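Local coordinates for Bm4233, isoform b (Brugia malayi, PDB 6ANY), which is a secreted venom allergen-like protein of the CAP superfamily that probably binds sterols and is a vaccine candidate for lymphatic filariasis, at residues S58-S71 and A151-H165. Residues are numbered along the deposited sequence; the frame is centred on the assembly and turned at random.
Sequences SAQRWANQCVFGHS and ATNCDGGRTLIAICH
Ile-163 and His-165 of strand 159-165 pack under helix 58-63, part of the alpha-beta-alpha sandwich of the CAP domain. The two segment axes run nearly antiparallel, at 152°, and come within 7.4 Å. Ile-163 touches Ala-59, Trp-62 and Ala-63. Its CB lies 3.6 Å from Ala-59 O. CG2, anti to the backbone N, touches the methyl of Ala-59. CG1, anti to the carbonyl carbon, meets Ala-63 CB at 3.8 Å. The tip, CD1, reaches the edge of the Trp-62 indole at CD1, 3.6 Å away, near the ring plane. That indole is held by NE1, which donates to Gly-69 O, while Ser-71 CA sits over one ring face.

At the start of segment 58-71, His-165 lies with a face against Ala-59, whose CB makes a CH-pi contact 4.0 Å from the ring centroid. ND1 donates to Ser-58 OG, which lies only 4° out of the ring plane. NE2 is hydrogen-bonded to Glu-81 OE2, which also pairs with Ser-71 OG. The imidazole is thus fixed at both nitrogens.

At the C-terminal end of the helix the chain leaves with Cys-66 at positive phi. Ile-161 CD1 packs against the backbone just past Cys-66, at Val-67 C and Phe-68 N. The Ala-151 methyl presses on Ala-63 O. One water donates to Asn-64 O and accepts from Asn-153 ND2. A disulfide closes this end and ties the helix exit to the turn between the strands: Cys-66 SG bonds Cys-154 SG at 2.0 Å, with a chi3 of -75°.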
loop_
_atom_site.group_PDB
_atom_site.type_symbol
_atom_site.label_atom_id
_atom_site.label_comp_id
_atom_site.label_asym_id
_atom_site.label_seq_id
_atom_site.Cartn_x
_atom_site.Cartn_y
_atom_site.Cartn_z
ATOM N N SER A 58 3.072 -0.474 15.073
ATOM C CA SER A 58 2.097 -1.522 15.197
ATOM C C SER A 58 2.406 -2.656 14.203
ATOM O O SER A 58 2.249 -3.859 14.535
ATOM C CB SER A 58 0.666 -1.028 14.992
ATOM O OG SER A 58 0.589 -0.307 13.792
ATOM N N ALA A 59 2.817 -2.290 12.996
ATOM C CA ALA A 59 3.174 -3.285 11.965
ATOM C C ALA A 59 4.381 -4.110 12.360
ATOM O O ALA A 59 4.399 -5.308 12.161
ATOM C CB ALA A 59 3.444 -2.594 10.675
ATOM N N GLN A 60 5.393 -3.450 12.914
ATOM C CA GLN A 60 6.597 -4.116 13.432
ATOM C C GLN A 60 6.256 -5.072 14.572
ATOM O O GLN A 60 6.797 -6.193 14.600
ATOM C CB GLN A 60 7.644 -3.079 13.933
ATOM C CG GLN A 60 8.970 -3.686 14.233
ATOM C CD GLN A 60 9.590 -4.349 13.031
ATOM O OE1 GLN A 60 9.780 -3.706 12.041
ATOM N NE2 GLN A 60 9.893 -5.640 13.109
ATOM N N ARG A 61 5.365 -4.663 15.488
ATOM C CA ARG A 61 4.996 -5.551 16.580
ATOM C C ARG A 61 4.465 -6.861 16.044
ATOM O O ARG A 61 4.788 -7.910 16.612
ATOM C CB ARG A 61 4.024 -4.960 17.611
ATOM C CG ARG A 61 4.717 -3.972 18.565
ATOM C CD ARG A 61 3.756 -3.438 19.636
ATOM N NE ARG A 61 2.739 -2.533 19.063
ATOM C CZ ARG A 61 2.805 -1.185 19.007
ATOM N NH1 ARG A 61 3.843 -0.496 19.477
ATOM N NH2 ARG A 61 1.815 -0.511 18.462
ATOM N N TRP A 62 3.680 -6.785 14.945
ATOM C CA TRP A 62 3.139 -7.952 14.355
ATOM C C TRP A 62 4.143 -8.773 13.588
ATOM O O TRP A 62 4.189 -9.973 13.779
ATOM C CB TRP A 62 1.879 -7.654 13.537
ATOM C CG TRP A 62 1.292 -8.881 12.999
ATOM C CD1 TRP A 62 1.222 -9.248 11.704
ATOM C CD2 TRP A 62 0.766 -9.968 13.762
ATOM N NE1 TRP A 62 0.643 -10.489 11.602
ATOM C CE2 TRP A 62 0.326 -10.940 12.845
ATOM C CE3 TRP A 62 0.542 -10.168 15.139
ATOM C CZ2 TRP A 62 -0.301 -12.106 13.234
ATOM C CZ3 TRP A 62 -0.059 -11.355 15.537
ATOM C CH2 TRP A 62 -0.472 -12.309 14.585
ATOM N N ALA A 63 5.035 -8.123 12.847
ATOM C CA ALA A 63 6.097 -8.776 12.126
ATOM C C ALA A 63 7.014 -9.610 12.992
ATOM O O ALA A 63 7.454 -10.691 12.593
ATOM C CB ALA A 63 6.921 -7.722 11.358
ATOM N N ASN A 64 7.342 -9.095 14.176
ATOM C CA ASN A 64 8.116 -9.808 15.196
ATOM C C ASN A 64 7.563 -11.175 15.556
ATOM O O ASN A 64 8.318 -11.995 15.968
ATOM C CB ASN A 64 8.161 -8.940 16.502
ATOM C CG ASN A 64 9.040 -7.690 16.344
ATOM O OD1 ASN A 64 9.755 -7.556 15.338
ATOM N ND2 ASN A 64 8.973 -6.776 17.279
ATOM N N GLN A 65 6.256 -11.417 15.389
ATOM C CA GLN A 65 5.661 -12.724 15.663
ATOM C C GLN A 65 6.041 -13.806 14.673
ATOM O O GLN A 65 5.915 -14.968 15.026
ATOM C CB GLN A 65 4.138 -12.659 15.712
ATOM C CG GLN A 65 3.557 -11.717 16.714
ATOM C CD GLN A 65 4.112 -11.912 18.082
ATOM O OE1 GLN A 65 4.053 -13.008 18.659
ATOM N NE2 GLN A 65 4.674 -10.841 18.627
ATOM N N CYS A 66 6.523 -13.422 13.464
ATOM C CA CYS A 66 6.874 -14.344 12.403
ATOM C C CYS A 66 5.684 -15.250 12.024
ATOM O O CYS A 66 5.805 -16.462 11.847
ATOM C CB CYS A 66 8.095 -15.155 12.777
ATOM S SG CYS A 66 9.593 -14.170 12.827
ATOM N N VAL A 67 4.509 -14.645 11.902
ATOM C CA VAL A 67 3.340 -15.376 11.515
ATOM C C VAL A 67 2.837 -14.826 10.234
ATOM O O VAL A 67 2.500 -13.609 10.145
ATOM C CB VAL A 67 2.228 -15.214 12.577
ATOM C CG1 VAL A 67 0.948 -15.861 12.120
ATOM C CG2 VAL A 67 2.629 -15.885 13.924
ATOM N N PHE A 68 2.687 -15.702 9.231
ATOM C CA PHE A 68 2.109 -15.303 7.957
ATOM C C PHE A 68 0.616 -15.284 8.089
ATOM O O PHE A 68 -0.073 -16.297 7.792
ATOM C CB PHE A 68 2.523 -16.285 6.851
ATOM C CG PHE A 68 2.013 -15.908 5.508
ATOM C CD1 PHE A 68 2.377 -14.670 4.905
ATOM C CD2 PHE A 68 1.128 -16.725 4.828
ATOM C CE1 PHE A 68 1.876 -14.317 3.661
ATOM C CE2 PHE A 68 0.638 -16.370 3.531
ATOM C CZ PHE A 68 1.028 -15.182 2.945
ATOM N N GLY A 69 0.096 -14.153 8.538
ATOM C CA GLY A 69 -1.351 -13.975 8.698
ATOM C C GLY A 69 -1.654 -12.595 9.225
ATOM O O GLY A 69 -0.764 -11.817 9.576
ATOM N N HIS A 70 -2.932 -12.304 9.340
ATOM C CA HIS A 70 -3.342 -11.036 9.891
ATOM C C HIS A 70 -3.196 -10.958 11.419
ATOM O O HIS A 70 -3.476 -11.920 12.157
ATOM C CB HIS A 70 -4.811 -10.713 9.499
ATOM C CG HIS A 70 -4.947 -10.138 8.114
ATOM N ND1 HIS A 70 -4.339 -8.948 7.746
ATOM C CD2 HIS A 70 -5.598 -10.595 7.006
ATOM C CE1 HIS A 70 -4.639 -8.684 6.484
ATOM N NE2 HIS A 70 -5.383 -9.673 6.007
ATOM N N SER A 71 -2.921 -9.755 11.908
ATOM C CA SER A 71 -2.974 -9.509 13.318
ATOM C C SER A 71 -4.418 -9.523 13.728
ATOM O O SER A 71 -5.272 -9.449 12.887
ATOM C CB SER A 71 -2.265 -8.235 13.733
ATOM O OG SER A 71 -2.801 -7.086 13.162
ATOM N N ALA A 151 10.599 -8.526 9.453
ATOM C CA ALA A 151 11.277 -9.560 10.264
ATOM C C ALA A 151 12.026 -10.472 9.343
ATOM O O ALA A 151 11.436 -11.011 8.450
ATOM C CB ALA A 151 10.272 -10.358 11.072
ATOM N N THR A 152 13.311 -10.675 9.579
ATOM C CA THR A 152 14.108 -11.633 8.823
ATOM C C THR A 152 14.769 -12.706 9.640
ATOM O O THR A 152 15.632 -13.433 9.133
ATOM C CB THR A 152 15.211 -10.887 8.040
ATOM O OG1 THR A 152 15.903 -9.962 8.902
ATOM C CG2 THR A 152 14.594 -10.153 6.900
ATOM N N ASN A 153 14.372 -12.808 10.890
ATOM C CA ASN A 153 14.868 -13.858 11.797
ATOM C C ASN A 153 13.983 -15.074 11.821
ATOM O O ASN A 153 14.371 -16.091 12.401
ATOM C CB ASN A 153 14.983 -13.379 13.235
ATOM C CG ASN A 153 13.662 -12.937 13.760
ATOM O OD1 ASN A 153 13.141 -11.948 13.267
ATOM N ND2 ASN A 153 13.114 -13.636 14.737
ATOM N N CYS A 154 12.822 -14.992 11.161
ATOM C CA CYS A 154 11.822 -16.071 11.131
ATOM C C CYS A 154 12.422 -17.352 10.557
ATOM O O CYS A 154 13.277 -17.293 9.648
ATOM C CB CYS A 154 10.658 -15.596 10.316
ATOM S SG CYS A 154 9.986 -13.949 10.840
ATOM N N ASP A 155 12.036 -18.498 11.128
ATOM C CA ASP A 155 12.539 -19.812 10.693
ATOM C C ASP A 155 14.036 -19.912 10.573
ATOM O O ASP A 155 14.586 -20.180 9.493
ATOM C CB ASP A 155 11.922 -20.158 9.316
ATOM C CG ASP A 155 10.438 -20.394 9.410
ATOM O OD1 ASP A 155 10.021 -20.886 10.450
ATOM O OD2 ASP A 155 9.673 -20.047 8.488
ATOM N N GLY A 156 14.708 -19.619 11.648
ATOM C CA GLY A 156 16.143 -19.608 11.648
ATOM C C GLY A 156 16.816 -18.652 10.684
ATOM O O GLY A 156 17.894 -18.993 10.167
ATOM N N GLY A 157 16.188 -17.490 10.409
ATOM C CA GLY A 157 16.676 -16.560 9.391
ATOM C C GLY A 157 16.372 -16.911 7.941
ATOM O O GLY A 157 16.985 -16.357 7.027
ATOM N N ARG A 158 15.434 -17.822 7.706
ATOM C CA ARG A 158 15.196 -18.331 6.354
ATOM C C ARG A 158 13.869 -17.873 5.782
ATOM O O ARG A 158 13.551 -18.193 4.629
ATOM C CB ARG A 158 15.299 -19.859 6.319
ATOM C CG ARG A 158 16.723 -20.346 6.407
ATOM C CD ARG A 158 16.755 -21.831 6.723
ATOM N NE ARG A 158 18.096 -22.413 6.481
ATOM C CZ ARG A 158 19.052 -22.623 7.402
ATOM N NH1 ARG A 158 18.919 -22.301 8.701
ATOM N NH2 ARG A 158 20.184 -23.195 7.010
ATOM N N THR A 159 13.126 -17.128 6.574
ATOM C CA THR A 159 11.864 -16.582 6.189
ATOM C C THR A 159 11.788 -15.079 6.464
ATOM O O THR A 159 12.155 -14.602 7.525
ATOM C CB THR A 159 10.726 -17.360 6.892
ATOM O OG1 THR A 159 10.706 -18.677 6.333
ATOM C CG2 THR A 159 9.366 -16.719 6.668
ATOM N N LEU A 160 11.326 -14.347 5.461
ATOM C CA LEU A 160 11.163 -12.927 5.540
ATOM C C LEU A 160 9.715 -12.639 5.606
ATOM O O LEU A 160 8.964 -13.183 4.805
ATOM C CB LEU A 160 11.758 -12.247 4.342
ATOM C CG LEU A 160 11.167 -10.958 3.767
ATOM C CD1 LEU A 160 11.328 -9.813 4.759
ATOM C CD2 LEU A 160 11.929 -10.584 2.496
ATOM N N ILE A 161 9.336 -11.748 6.538
ATOM C CA ILE A 161 7.948 -11.299 6.664
ATOM C C ILE A 161 7.907 -9.788 6.601
ATOM O O ILE A 161 8.589 -9.121 7.346
ATOM C CB ILE A 161 7.318 -11.761 8.037
ATOM C CG1 ILE A 161 7.289 -13.296 8.198
ATOM C CG2 ILE A 161 5.946 -11.146 8.291
ATOM C CD1 ILE A 161 6.007 -13.967 7.828
ATOM N N ALA A 162 7.026 -9.247 5.796
ATOM C CA ALA A 162 6.836 -7.818 5.779
ATOM C C ALA A 162 5.357 -7.488 6.061
ATOM O O ALA A 162 4.473 -8.053 5.459
ATOM C CB ALA A 162 7.259 -7.262 4.450
ATOM N N ILE A 163 5.120 -6.560 6.964
ATOM C CA ILE A 163 3.774 -6.154 7.344
ATOM C C ILE A 163 3.634 -4.638 7.135
ATOM O O ILE A 163 4.438 -3.868 7.586
ATOM C CB ILE A 163 3.474 -6.460 8.835
ATOM C CG1 ILE A 163 3.852 -7.919 9.212
ATOM C CG2 ILE A 163 2.038 -6.109 9.155
ATOM C CD1 ILE A 163 3.073 -9.001 8.572
ATOM N N CYS A 164 2.603 -4.232 6.423
ATOM C CA CYS A 164 2.325 -2.811 6.224
ATOM C C CYS A 164 0.946 -2.517 6.769
ATOM O O CYS A 164 -0.006 -3.286 6.508
ATOM C CB CYS A 164 2.479 -2.403 4.768
ATOM S SG CYS A 164 4.147 -2.228 4.131
ATOM N N HIS A 165 0.866 -1.425 7.522
ATOM C CA HIS A 165 -0.375 -0.824 8.038
ATOM C C HIS A 165 -0.720 0.499 7.375
ATOM O O HIS A 165 0.149 1.333 7.113
ATOM C CB HIS A 165 -0.273 -0.610 9.533
ATOM C CG HIS A 165 -0.394 -1.877 10.314
ATOM N ND1 HIS A 165 -0.237 -1.931 11.678
ATOM C CD2 HIS A 165 -0.695 -3.133 9.922
ATOM C CE1 HIS A 165 -0.449 -3.158 12.097
ATOM N NE2 HIS A 165 -0.751 -3.903 11.052
HETATM O O HOH W 1 10.938 -12.324 15.971
#